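Local structure of DTDP-4-dehydrorhamnose reductase, rfbD ortholog (Clostridium acetobutylicum, 1VL0) at residues 160-165 / 191-197; 198-203 / 274-278; 215-219 / 263-268; 228-233 / 279-283. The protein probably reduces dTDP-6-deoxy-L-lyxo-4-hexulose to dTDP-L-rhamnose, with a nicotinamide dinucleotide as hydride donor. One frame throughout, in Å; residues are numbered along the deposited sequence.

How the interactions relate
Interaction 1 lies at the C-terminal ends of the central sheet's parallel strands, where strand 155-164 pairs with strand 191-196 beside the nicotinamide, and the other three gather round it at centre-to-centre distances of about 10 to 13 Å. Along the chain, interaction 1 closes before the rest open; interaction 3 is nested inside the loop closed by interaction 2, and interaction 4 crosses both. Strand 155-164 also has strand 214-217 of interaction 3 as a neighbour, and helix 197-210 of interaction 2 follows directly from strand 191-196. Interactions 3 and 4 are farthest apart, about 20 Å between centres. The C-terminal third is thereby folded back onto the cofactor-binding sheet.

Interaction 1 (160-165 / 191-197); sequences TAWLYG and VGTPTST. With NAI (1,4-dihydronicotinamide adenine dinucleotide), chain D.
Trp162 lies against the backbone of 191-194, and its atoms can be followed outward. CB sits 3.5 Å from Thr193 O; CD2 comes next to Thr193 N, and CE3 meets the proline ring, 3.8 Å from Pro194 CD. At the far rim CZ2 and CH2 approach the Gly192 peptide, CH2 being 3.4 Å from Gly192 N. Gly192 CA stands over the six-membered ring of Trp162, 18° off the ring normal, a CH-pi contact. With chi1 at -68°, CG lies opposite the carbonyl carbon, which carries the indole back along 191-194; Trp226 stacks on it.

Beyond Trp162 the two segments run as parallel strands, Leu163 beside Thr195 and Tyr164 beside Ser196, at the C-terminal ends of the strands of a Rossmann-type sheet, where the dinucleotide binds. Thr195 N donates to Trp162 O from above the carbonyl plane, Tyr164 N to Thr195 O (2.9 Å), and Thr197 N to Tyr164 O. The Tyr164 ring folds over the neighbouring strand: Ser196 CA is 3.8 Å from its centroid, while Pro194 CB meets its edge. On the opposite sheet face, Leu163 CD1 packs 3.9 Å from Thr197 CG2. Ser196 OG caps Val198 N at the start of helix 197-210. The backbone N of Leu163 gives the nicotinamide carboxamide O7N an almost straight hydrogen bond (2.9 Å, 174°).

Interaction 2 (198-203 / 274-278); sequences VDLARV and DITRE
Asp199 and Arg277 form a side-on salt bridge in which each carboxylate oxygen takes one guanidinium nitrogen. Arg277 NE reaches Asp199 OD2 at 3.0 Å on its syn lone pair, and Arg277 NH2 reaches Asp199 OD1 at 3.0 Å, nearly straight at 171°. The two planes are not parallel, so the pairing is twisted. The bend at chi3 (-64°) turns the Arg277 chain back toward the helix, and its backbone N also donates to Asp199 OD2 from above the carboxylate plane.

Arg202, extended from CG to NE, lays NH1 over the centre of the Arg277 guanidinium, 3.8 Å from Arg277 CZ. Water 3 joins Arg202 NH1, Asp199 OD2 and Ile275 O; Asp199 and Glu285 beside Arg277 probably offset the like charges. Ile275 CG1 lies between its backbone N and carbonyl carbon (chi1 61°), and the Ile275 and Val203 side chains run past each other in opposite directions, Ile275 CG1 3.8 Å from Val203 CG2. An Asx turn at Asp274 shapes the loop, its OD1 receiving Thr276 N and OG1.

Asp199 also binds Ser282 of helix 279-290, and Arg277 pairs with Glu285 there; Val198 touches helix 23-32, and Val203 packs on Leu268 of helix 266-270.

Interaction 3 (215-219 / 263-268); sequences TFHCT and LRNYML
Strand 214-217, which flanks strand 155-164 in the cofactor-binding sheet, meets here the turn that leads into helix 266-270. Asn265, the N-cap residue of that helix and the centre of an inverse gamma turn, joins the two segments through its side-chain amide. Its OD1 accepts from Thr219 N at 3.1 Å, in the carbonyl plane and on a lone pair. Asn265 ND2 donates to Thr219 O at 3.0 Å, again on a lone pair, though this oxygen lies 31° out of the amide plane. The amide thus meets both the N-H and the C=O of one residue, as an antiparallel hydrogen-bonded partner would; ND2 also bonds Asp274 OD1, and Thr219 O also accepts from Thr276 OG1.

His217 projects toward the 263-265 turn. Leu263 CD2 lies over one face of the imidazole, 21° off the ring normal, whereas Arg264 O meets the ring edge and accepts a weak hydrogen bond from His217 ND1 (3.1 Å). NE2 is hydrogen-bonded to Arg159 NH1. Phe216 CD2 packs 3.5 Å from CB of Met267, a selenomethionine, whose methyl end curls back to Phe216 through bends at chi2 and chi3. Leu268 CD2 adds a second apolar touch to Phe216. Tyr266 reaches outward instead, to Asp84 of the second subunit.

Two waters add to the polar seam: water 4 links His217 O to Leu268 N, and water 5 links Thr219 OG1 to Leu263 N. Glu127 OE2 ties the segments by accepting from His217 N and Met267 N. Amide, water and carboxylate thus replace direct backbone pairing, the two bonds at Thr219 fixing the orientation of the Asn265 amide.

Interaction 4 (228-233 / 279-283); sequences DFAVEI and WKESL
Glu232, Leu283 and Trp279 supply most of the surface buried between helices 226-237 and 279-290. The Glu232 side chain leaves the first helix with CG opposite the backbone N and then bends at chi2 (72°), so its methylenes face the second helix while the carboxylate turns aside. Glu232 CB lies 3.9 Å from Trp279 CH2, and Glu232 CG a similar 3.9 Å from Leu283 CD2. The carboxylate stands steeply to the indole, their planes 74° apart.

Trp279 brings the far end of its six-membered ring to the first helix: CZ3 and CH2 do the touching, and Asp228 O sits at the ring edge. On its own helix, Lys280 CG sits over the centre of the six-membered ring. Leu283 enters beside Phe229, with CD2 3.9 Å from Phe229 CE1 and CD1 in the plane of the phenyl ring at its edge. The same CD2 also approaches Ile233 CG1, so one methyl touches three side chains of the first helix.

The polar side works through water. Water 6 bridges Glu232 OE1 and Lys280 NZ, whose direct separation of 4.3 Å is too long for a salt bridge. Glu232 OE1 forms its salt bridge within its own helix, with Arg235 NE.

Short segments of the two helices have axes 11.3 Å apart and inclined at 44°, a wide spacing spanned by large side chains. This is a helix pair packed over the face of the central sheet that carries Tyr164 and Ser196, with Phe229 and Trp279 both resting on Pro194, in the C-terminal part of the reductase fold.

Interaction 1 (160-165 / 191-197)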
# COMPACT_ATOMS: atom_id res chain seq x y z
N THR A 160 -17.89 5.42 7.57
CA THR A 160 -19.18 5.49 8.20
C THR A 160 -20.31 5.06 7.25
O THR A 160 -20.04 4.64 6.12
CB THR A 160 -19.41 6.86 8.83
OG1 THR A 160 -20.59 6.79 9.66
CG2 THR A 160 -19.71 7.92 7.80
N ALA A 161 -21.56 5.13 7.72
CA ALA A 161 -22.70 4.64 6.93
C ALA A 161 -24.00 5.19 7.48
O ALA A 161 -24.07 5.54 8.67
CB ALA A 161 -22.75 3.10 6.98
N TRP A 162 -25.01 5.25 6.61
CA TRP A 162 -26.40 5.54 7.01
C TRP A 162 -26.41 6.77 7.89
O TRP A 162 -26.97 6.78 8.98
CB TRP A 162 -26.98 4.35 7.75
CG TRP A 162 -27.19 3.14 6.93
CD1 TRP A 162 -26.49 2.73 5.82
CD2 TRP A 162 -28.16 2.12 7.18
NE1 TRP A 162 -26.97 1.52 5.37
CE2 TRP A 162 -28.01 1.14 6.17
CE3 TRP A 162 -29.17 1.96 8.12
CZ2 TRP A 162 -28.83 0.02 6.09
CZ3 TRP A 162 -29.95 0.87 8.05
CH2 TRP A 162 -29.79 -0.10 7.04
N LEU A 163 -25.79 7.83 7.39
CA LEU A 163 -25.47 8.96 8.24
C LEU A 163 -26.54 10.07 8.24
O LEU A 163 -27.00 10.52 7.19
CB LEU A 163 -24.14 9.58 7.78
CG LEU A 163 -23.55 10.64 8.67
CD1 LEU A 163 -23.11 10.07 9.98
CD2 LEU A 163 -22.40 11.34 7.94
N TYR A 164 -26.90 10.54 9.44
CA TYR A 164 -27.90 11.59 9.55
C TYR A 164 -27.39 12.67 10.48
O TYR A 164 -26.63 12.43 11.40
CB TYR A 164 -29.29 11.06 10.01
CG TYR A 164 -29.26 10.37 11.37
CD1 TYR A 164 -29.39 11.11 12.53
CD2 TYR A 164 -29.10 9.02 11.48
CE1 TYR A 164 -29.35 10.51 13.76
CE2 TYR A 164 -29.05 8.41 12.69
CZ TYR A 164 -29.21 9.15 13.83
OH TYR A 164 -29.11 8.57 15.05
N GLY A 165 -27.84 13.87 10.20
CA GLY A 165 -27.47 15.05 10.99
C GLY A 165 -28.10 16.29 10.37
O GLY A 165 -29.21 16.25 9.83
N VAL A 191 -29.31 -4.22 5.31
CA VAL A 191 -29.09 -4.01 6.73
C VAL A 191 -27.76 -3.31 6.97
O VAL A 191 -26.82 -3.42 6.20
CB VAL A 191 -29.19 -5.32 7.60
CG1 VAL A 191 -30.47 -6.16 7.25
CG2 VAL A 191 -28.00 -6.14 7.46
N GLY A 192 -27.72 -2.57 8.07
CA GLY A 192 -26.58 -1.73 8.42
C GLY A 192 -26.93 -1.18 9.77
O GLY A 192 -27.66 -1.79 10.52
N THR A 193 -26.42 -0.00 10.08
CA THR A 193 -26.71 0.67 11.32
C THR A 193 -26.79 2.18 11.07
O THR A 193 -25.80 2.75 10.60
CB THR A 193 -25.58 0.47 12.33
OG1 THR A 193 -25.17 -0.90 12.34
CG2 THR A 193 -26.11 0.84 13.75
N PRO A 194 -27.93 2.79 11.44
CA PRO A 194 -28.10 4.26 11.37
C PRO A 194 -27.07 4.92 12.24
O PRO A 194 -26.83 4.41 13.34
CB PRO A 194 -29.49 4.46 11.97
CG PRO A 194 -30.22 3.11 11.72
CD PRO A 194 -29.15 2.10 11.92
N THR A 195 -26.45 6.02 11.76
CA THR A 195 -25.38 6.67 12.46
C THR A 195 -25.58 8.14 12.51
O THR A 195 -25.87 8.76 11.49
CB THR A 195 -24.01 6.32 11.80
OG1 THR A 195 -23.82 4.91 11.89
CG2 THR A 195 -22.82 6.93 12.57
N SER A 196 -25.50 8.67 13.73
CA SER A 196 -25.68 10.12 13.96
C SER A 196 -24.34 10.77 13.76
O SER A 196 -23.35 10.21 14.16
CB SER A 196 -26.16 10.40 15.42
OG SER A 196 -26.26 11.83 15.64
N THR A 197 -24.30 11.99 13.24
CA THR A 197 -23.05 12.75 13.15
C THR A 197 -22.47 13.08 14.51
O THR A 197 -21.29 13.41 14.65
CB THR A 197 -23.23 14.07 12.38
OG1 THR A 197 -24.38 14.80 12.89
CG2 THR A 197 -23.53 13.80 10.93
PA NAI D . -22.87 16.20 2.89
O1A NAI D . -23.35 15.79 1.53
O2A NAI D . -23.98 16.55 3.85
O5B NAI D . -21.78 17.36 2.66
C5B NAI D . -20.73 17.10 1.75
C4B NAI D . -20.06 18.40 1.32
O4B NAI D . -19.28 18.16 0.15
C3B NAI D . -21.00 19.53 0.92
O3B NAI D . -20.92 20.60 1.84
C2B NAI D . -20.49 19.91 -0.48
O2B NAI D . -20.70 21.26 -0.85
C1B NAI D . -19.03 19.47 -0.34
N9A NAI D . -18.16 19.51 -1.53
C8A NAI D . -18.49 19.01 -2.76
N7A NAI D . -17.47 19.26 -3.60
C5A NAI D . -16.49 19.93 -2.95
C6A NAI D . -15.24 20.41 -3.38
N6A NAI D . -14.84 20.27 -4.63
N1A NAI D . -14.43 21.06 -2.47
C2A NAI D . -14.85 21.21 -1.15
N3A NAI D . -16.08 20.77 -0.74
C4A NAI D . -16.90 20.11 -1.63
O3 NAI D . -21.92 15.03 3.45
PN NAI D . -22.14 14.15 4.80
O1N NAI D . -21.57 14.84 5.97
O2N NAI D . -23.48 13.53 4.73
O5D NAI D . -20.99 13.05 4.52
C5D NAI D . -19.74 13.19 5.18
C4D NAI D . -18.84 12.05 4.79
O4D NAI D . -19.42 10.77 5.13
C3D NAI D . -18.53 12.02 3.29
O3D NAI D . -17.14 11.90 3.21
C2D NAI D . -19.26 10.79 2.75
O2D NAI D . -18.66 10.11 1.65
C1D NAI D . -19.28 9.91 4.00
N1N NAI D . -20.39 8.96 4.03
C2N NAI D . -21.67 9.44 4.25
C3N NAI D . -22.71 8.51 4.30
C7N NAI D . -24.13 8.98 4.18
O7N NAI D . -25.13 8.07 4.54
N7N NAI D . -24.41 10.21 3.75
C4N NAI D . -22.44 7.14 4.14
C5N NAI D . -21.15 6.68 3.91
C6N NAI D . -20.13 7.63 3.86
O HOH W 1 -28.59 6.17 15.07
O HOH W 2 -26.75 14.21 14.23

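Interaction 2 (198-203 / 274-278)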
# COMPACT_ATOMS: atom_id res chain seq x y z
N VAL A 198 -23.30 13.07 15.54
CA VAL A 198 -22.81 13.42 16.87
C VAL A 198 -21.79 12.38 17.28
O VAL A 198 -20.76 12.73 17.83
CB VAL A 198 -23.97 13.42 17.91
CG1 VAL A 198 -23.44 13.52 19.36
CG2 VAL A 198 -24.94 14.57 17.58
N ASP A 199 -22.13 11.10 17.08
CA ASP A 199 -21.22 10.00 17.46
C ASP A 199 -19.98 9.94 16.55
O ASP A 199 -18.90 9.61 17.01
CB ASP A 199 -21.97 8.67 17.35
CG ASP A 199 -23.09 8.59 18.35
OD1 ASP A 199 -24.17 9.14 18.02
OD2 ASP A 199 -22.94 8.07 19.51
N LEU A 200 -20.18 10.19 15.25
CA LEU A 200 -19.11 10.17 14.29
C LEU A 200 -18.11 11.26 14.61
O LEU A 200 -16.91 11.03 14.63
CB LEU A 200 -19.65 10.32 12.85
CG LEU A 200 -18.56 10.37 11.74
CD1 LEU A 200 -17.61 9.16 11.75
CD2 LEU A 200 -19.30 10.52 10.41
N ALA A 201 -18.61 12.44 14.90
CA ALA A 201 -17.75 13.58 15.21
C ALA A 201 -16.94 13.41 16.50
O ALA A 201 -15.80 13.83 16.58
CB ALA A 201 -18.59 14.82 15.28
N ARG A 202 -17.54 12.81 17.51
CA ARG A 202 -16.86 12.49 18.74
C ARG A 202 -15.72 11.54 18.46
O ARG A 202 -14.65 11.65 19.02
CB ARG A 202 -17.81 11.84 19.75
CG ARG A 202 -18.72 12.79 20.47
CD ARG A 202 -19.72 12.08 21.35
NE ARG A 202 -20.74 12.98 21.95
CZ ARG A 202 -21.83 12.53 22.61
NH1 ARG A 202 -22.06 11.22 22.77
NH2 ARG A 202 -22.69 13.40 23.11
N VAL A 203 -15.96 10.53 17.62
CA VAL A 203 -14.92 9.58 17.30
C VAL A 203 -13.76 10.25 16.52
O VAL A 203 -12.59 10.09 16.87
CB VAL A 203 -15.48 8.39 16.52
CG1 VAL A 203 -14.36 7.63 15.83
CG2 VAL A 203 -16.24 7.47 17.52
N ASP A 274 -14.89 1.79 21.83
CA ASP A 274 -16.04 2.13 20.99
C ASP A 274 -17.04 3.01 21.75
O ASP A 274 -17.97 2.52 22.38
CB ASP A 274 -16.74 0.88 20.46
CG ASP A 274 -17.88 1.24 19.49
OD1 ASP A 274 -17.98 2.46 19.13
OD2 ASP A 274 -18.69 0.40 19.01
N ILE A 275 -16.84 4.31 21.66
CA ILE A 275 -17.70 5.27 22.34
C ILE A 275 -19.00 5.57 21.65
O ILE A 275 -19.74 6.40 22.13
CB ILE A 275 -16.92 6.57 22.58
CG1 ILE A 275 -16.45 7.22 21.27
CG2 ILE A 275 -15.72 6.29 23.50
CD1 ILE A 275 -16.16 8.69 21.41
N THR A 276 -19.31 4.95 20.51
CA THR A 276 -20.60 5.20 19.87
C THR A 276 -21.73 4.63 20.71
O THR A 276 -21.52 3.75 21.53
CB THR A 276 -20.72 4.62 18.45
OG1 THR A 276 -20.49 3.20 18.46
CG2 THR A 276 -19.67 5.19 17.55
N ARG A 277 -22.93 5.14 20.50
CA ARG A 277 -24.06 4.69 21.25
C ARG A 277 -24.90 3.77 20.39
O ARG A 277 -24.76 3.70 19.17
CB ARG A 277 -24.92 5.88 21.70
CG ARG A 277 -24.22 6.79 22.67
CD ARG A 277 -24.89 8.08 22.85
NE ARG A 277 -24.90 8.84 21.61
CZ ARG A 277 -25.44 10.02 21.46
NH1 ARG A 277 -26.07 10.61 22.46
NH2 ARG A 277 -25.35 10.63 20.29
N GLU A 278 -25.79 3.07 21.06
CA GLU A 278 -26.80 2.24 20.40
C GLU A 278 -27.62 3.14 19.47
O GLU A 278 -27.97 4.27 19.83
CB GLU A 278 -27.73 1.62 21.46
CG GLU A 278 -27.12 0.53 22.31
CD GLU A 278 -26.84 -0.74 21.54
OE1 GLU A 278 -27.54 -1.01 20.50
OE2 GLU A 278 -25.92 -1.47 21.98
O HOH W 3 -21.08 9.03 21.20

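Interaction 3 (215-219 / 263-268)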
# COMPACT_ATOMS: atom_id res chain seq x y z
N THR A 215 -7.05 3.12 10.06
CA THR A 215 -8.36 3.01 9.49
C THR A 215 -9.35 2.51 10.52
O THR A 215 -9.12 1.46 11.13
CB THR A 215 -8.31 2.08 8.27
OG1 THR A 215 -7.46 2.67 7.26
CG2 THR A 215 -9.68 1.90 7.61
N PHE A 216 -10.45 3.25 10.69
CA PHE A 216 -11.49 2.93 11.67
C PHE A 216 -12.85 2.85 11.01
O PHE A 216 -13.18 3.71 10.24
CB PHE A 216 -11.57 4.00 12.76
CG PHE A 216 -10.29 4.15 13.54
CD1 PHE A 216 -9.24 4.90 13.03
CD2 PHE A 216 -10.11 3.46 14.74
CE1 PHE A 216 -7.97 5.03 13.78
CE2 PHE A 216 -8.88 3.58 15.45
CZ PHE A 216 -7.84 4.33 14.95
N HIS A 217 -13.65 1.89 11.41
CA HIS A 217 -15.09 1.91 11.21
C HIS A 217 -15.77 2.66 12.35
O HIS A 217 -15.38 2.56 13.51
CB HIS A 217 -15.62 0.47 11.17
CG HIS A 217 -15.20 -0.29 9.96
ND1 HIS A 217 -15.43 -1.64 9.80
CD2 HIS A 217 -14.51 0.12 8.87
CE1 HIS A 217 -14.95 -2.02 8.62
NE2 HIS A 217 -14.38 -0.98 8.05
N CYS A 218 -16.76 3.48 11.99
CA CYS A 218 -17.50 4.27 12.96
C CYS A 218 -18.95 4.42 12.55
O CYS A 218 -19.32 5.41 11.89
CB CYS A 218 -16.87 5.65 13.14
SG CYS A 218 -17.72 6.48 14.49
N THR A 219 -19.74 3.40 12.89
CA THR A 219 -21.17 3.50 12.93
C THR A 219 -21.67 3.30 14.40
O THR A 219 -20.94 2.82 15.28
CB THR A 219 -21.84 2.47 11.99
OG1 THR A 219 -21.47 1.14 12.37
CG2 THR A 219 -21.34 2.64 10.58
N LEU A 263 -20.94 -2.50 9.79
CA LEU A 263 -19.56 -2.39 10.11
C LEU A 263 -19.34 -2.60 11.58
O LEU A 263 -19.98 -1.97 12.40
CB LEU A 263 -19.05 -0.99 9.75
CG LEU A 263 -19.29 -0.56 8.32
CD1 LEU A 263 -18.62 0.85 8.13
CD2 LEU A 263 -18.71 -1.52 7.34
N ARG A 264 -18.40 -3.46 11.93
CA ARG A 264 -17.99 -3.56 13.30
C ARG A 264 -16.97 -2.44 13.55
O ARG A 264 -16.06 -2.24 12.74
CB ARG A 264 -17.36 -4.91 13.54
CG ARG A 264 -17.03 -5.19 14.96
CD ARG A 264 -16.61 -6.60 15.21
NE ARG A 264 -16.17 -6.75 16.59
CZ ARG A 264 -15.67 -7.85 17.14
NH1 ARG A 264 -15.57 -8.94 16.43
NH2 ARG A 264 -15.27 -7.86 18.40
N ASN A 265 -17.09 -1.75 14.68
CA ASN A 265 -16.15 -0.75 15.08
C ASN A 265 -15.01 -1.44 15.83
O ASN A 265 -14.68 -1.09 17.01
CB ASN A 265 -16.80 0.29 16.01
CG ASN A 265 -17.78 1.25 15.33
OD1 ASN A 265 -18.25 1.07 14.21
ND2 ASN A 265 -18.14 2.26 16.05
N TYR A 266 -14.31 -2.34 15.13
CA TYR A 266 -13.30 -3.25 15.73
C TYR A 266 -12.03 -2.54 16.18
O TYR A 266 -11.49 -2.78 17.25
CB TYR A 266 -12.98 -4.33 14.73
CG TYR A 266 -12.36 -5.58 15.29
CD1 TYR A 266 -12.70 -6.09 16.52
CD2 TYR A 266 -11.40 -6.27 14.54
CE1 TYR A 266 -12.09 -7.26 17.01
CE2 TYR A 266 -10.80 -7.39 15.00
CZ TYR A 266 -11.16 -7.90 16.24
OH TYR A 266 -10.53 -9.06 16.65
N MSE A 267 -11.57 -1.60 15.39
CA MSE A 267 -10.34 -0.87 15.78
C MSE A 267 -10.54 -0.03 17.00
O MSE A 267 -9.62 0.14 17.81
CB MSE A 267 -9.86 0.00 14.61
CG MSE A 267 -9.19 -0.80 13.53
SE MSE A 267 -7.34 -1.25 14.09
CE MSE A 267 -6.58 0.55 14.16
N LEU A 268 -11.73 0.54 17.14
CA LEU A 268 -12.07 1.22 18.39
C LEU A 268 -12.09 0.29 19.58
O LEU A 268 -11.48 0.58 20.63
CB LEU A 268 -13.38 1.97 18.25
CG LEU A 268 -13.32 3.25 17.41
CD1 LEU A 268 -14.73 3.83 17.26
CD2 LEU A 268 -12.38 4.30 18.00
O HOH W 4 -13.43 1.06 14.72
O HOH W 5 -22.85 -0.35 10.69

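Interaction 4 (228-233 / 279-283)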
# COMPACT_ATOMS: atom_id res chain seq x y z
N ASP A 228 -36.72 -1.23 9.53
CA ASP A 228 -36.68 -1.09 10.97
C ASP A 228 -36.37 0.38 11.36
O ASP A 228 -36.88 0.91 12.35
CB ASP A 228 -35.59 -1.94 11.56
CG ASP A 228 -35.79 -3.43 11.38
OD1 ASP A 228 -36.95 -3.89 11.45
OD2 ASP A 228 -34.82 -4.19 11.19
N PHE A 229 -35.51 1.01 10.60
CA PHE A 229 -35.10 2.42 10.83
C PHE A 229 -36.35 3.30 10.70
O PHE A 229 -36.66 4.09 11.60
CB PHE A 229 -34.02 2.73 9.81
CG PHE A 229 -33.31 4.05 9.99
CD1 PHE A 229 -33.54 4.92 11.05
CD2 PHE A 229 -32.35 4.41 9.05
CE1 PHE A 229 -32.83 6.13 11.17
CE2 PHE A 229 -31.65 5.61 9.18
CZ PHE A 229 -31.91 6.47 10.23
N ALA A 230 -37.12 3.10 9.61
CA ALA A 230 -38.36 3.85 9.36
C ALA A 230 -39.39 3.63 10.47
O ALA A 230 -39.98 4.58 10.99
CB ALA A 230 -38.93 3.46 8.01
N VAL A 231 -39.59 2.38 10.86
CA VAL A 231 -40.54 2.04 11.90
C VAL A 231 -40.19 2.75 13.22
O VAL A 231 -41.07 3.26 13.92
CB VAL A 231 -40.61 0.49 12.09
CG1 VAL A 231 -41.42 0.10 13.34
CG2 VAL A 231 -41.27 -0.11 10.88
N GLU A 232 -38.91 2.82 13.55
CA GLU A 232 -38.51 3.51 14.76
C GLU A 232 -38.69 5.01 14.63
O GLU A 232 -39.11 5.64 15.57
CB GLU A 232 -37.09 3.14 15.15
CG GLU A 232 -36.54 3.81 16.41
CD GLU A 232 -37.14 3.29 17.71
OE1 GLU A 232 -38.02 2.40 17.70
OE2 GLU A 232 -36.70 3.78 18.76
N ILE A 233 -38.37 5.57 13.47
CA ILE A 233 -38.58 7.02 13.21
C ILE A 233 -40.04 7.41 13.48
O ILE A 233 -40.32 8.42 14.16
CB ILE A 233 -38.21 7.39 11.76
CG1 ILE A 233 -36.66 7.35 11.55
CG2 ILE A 233 -38.69 8.78 11.41
CD1 ILE A 233 -36.23 7.23 10.09
N TRP A 279 -27.96 2.61 18.30
CA TRP A 279 -28.51 3.43 17.26
C TRP A 279 -29.82 4.09 17.69
O TRP A 279 -30.05 5.24 17.40
CB TRP A 279 -28.64 2.62 15.98
CG TRP A 279 -29.70 1.57 15.89
CD1 TRP A 279 -29.56 0.23 16.14
CD2 TRP A 279 -31.04 1.75 15.42
NE1 TRP A 279 -30.73 -0.43 15.88
CE2 TRP A 279 -31.67 0.47 15.44
CE3 TRP A 279 -31.80 2.86 15.01
CZ2 TRP A 279 -33.01 0.28 15.07
CZ3 TRP A 279 -33.08 2.69 14.64
CH2 TRP A 279 -33.69 1.38 14.65
N LYS A 280 -30.63 3.40 18.45
CA LYS A 280 -31.93 3.98 18.87
C LYS A 280 -31.79 5.16 19.82
O LYS A 280 -32.58 6.09 19.80
CB LYS A 280 -32.79 2.91 19.51
CG LYS A 280 -33.39 1.95 18.46
CD LYS A 280 -34.25 0.94 19.12
CE LYS A 280 -34.85 -0.02 18.09
NZ LYS A 280 -35.67 -1.03 18.82
N GLU A 281 -30.75 5.13 20.63
CA GLU A 281 -30.46 6.23 21.55
C GLU A 281 -30.01 7.50 20.80
O GLU A 281 -30.44 8.60 21.12
CB GLU A 281 -29.38 5.77 22.52
CG GLU A 281 -29.02 6.75 23.62
CD GLU A 281 -27.91 6.24 24.56
OE1 GLU A 281 -27.56 5.03 24.51
OE2 GLU A 281 -27.37 7.07 25.34
N SER A 282 -29.10 7.33 19.84
CA SER A 282 -28.63 8.40 19.03
C SER A 282 -29.78 9.01 18.24
O SER A 282 -29.88 10.23 18.07
CB SER A 282 -27.55 7.88 18.08
OG SER A 282 -26.38 7.57 18.81
N LEU A 283 -30.63 8.14 17.72
CA LEU A 283 -31.72 8.54 16.86
C LEU A 283 -32.76 9.33 17.68
O LEU A 283 -33.18 10.46 17.26
CB LEU A 283 -32.34 7.29 16.21
CG LEU A 283 -33.54 7.65 15.33
CD1 LEU A 283 -33.19 8.71 14.20
CD2 LEU A 283 -34.19 6.42 14.79
O HOH W 6 -37.80 0.84 19.74
O HOH W 7 -35.29 5.28 20.08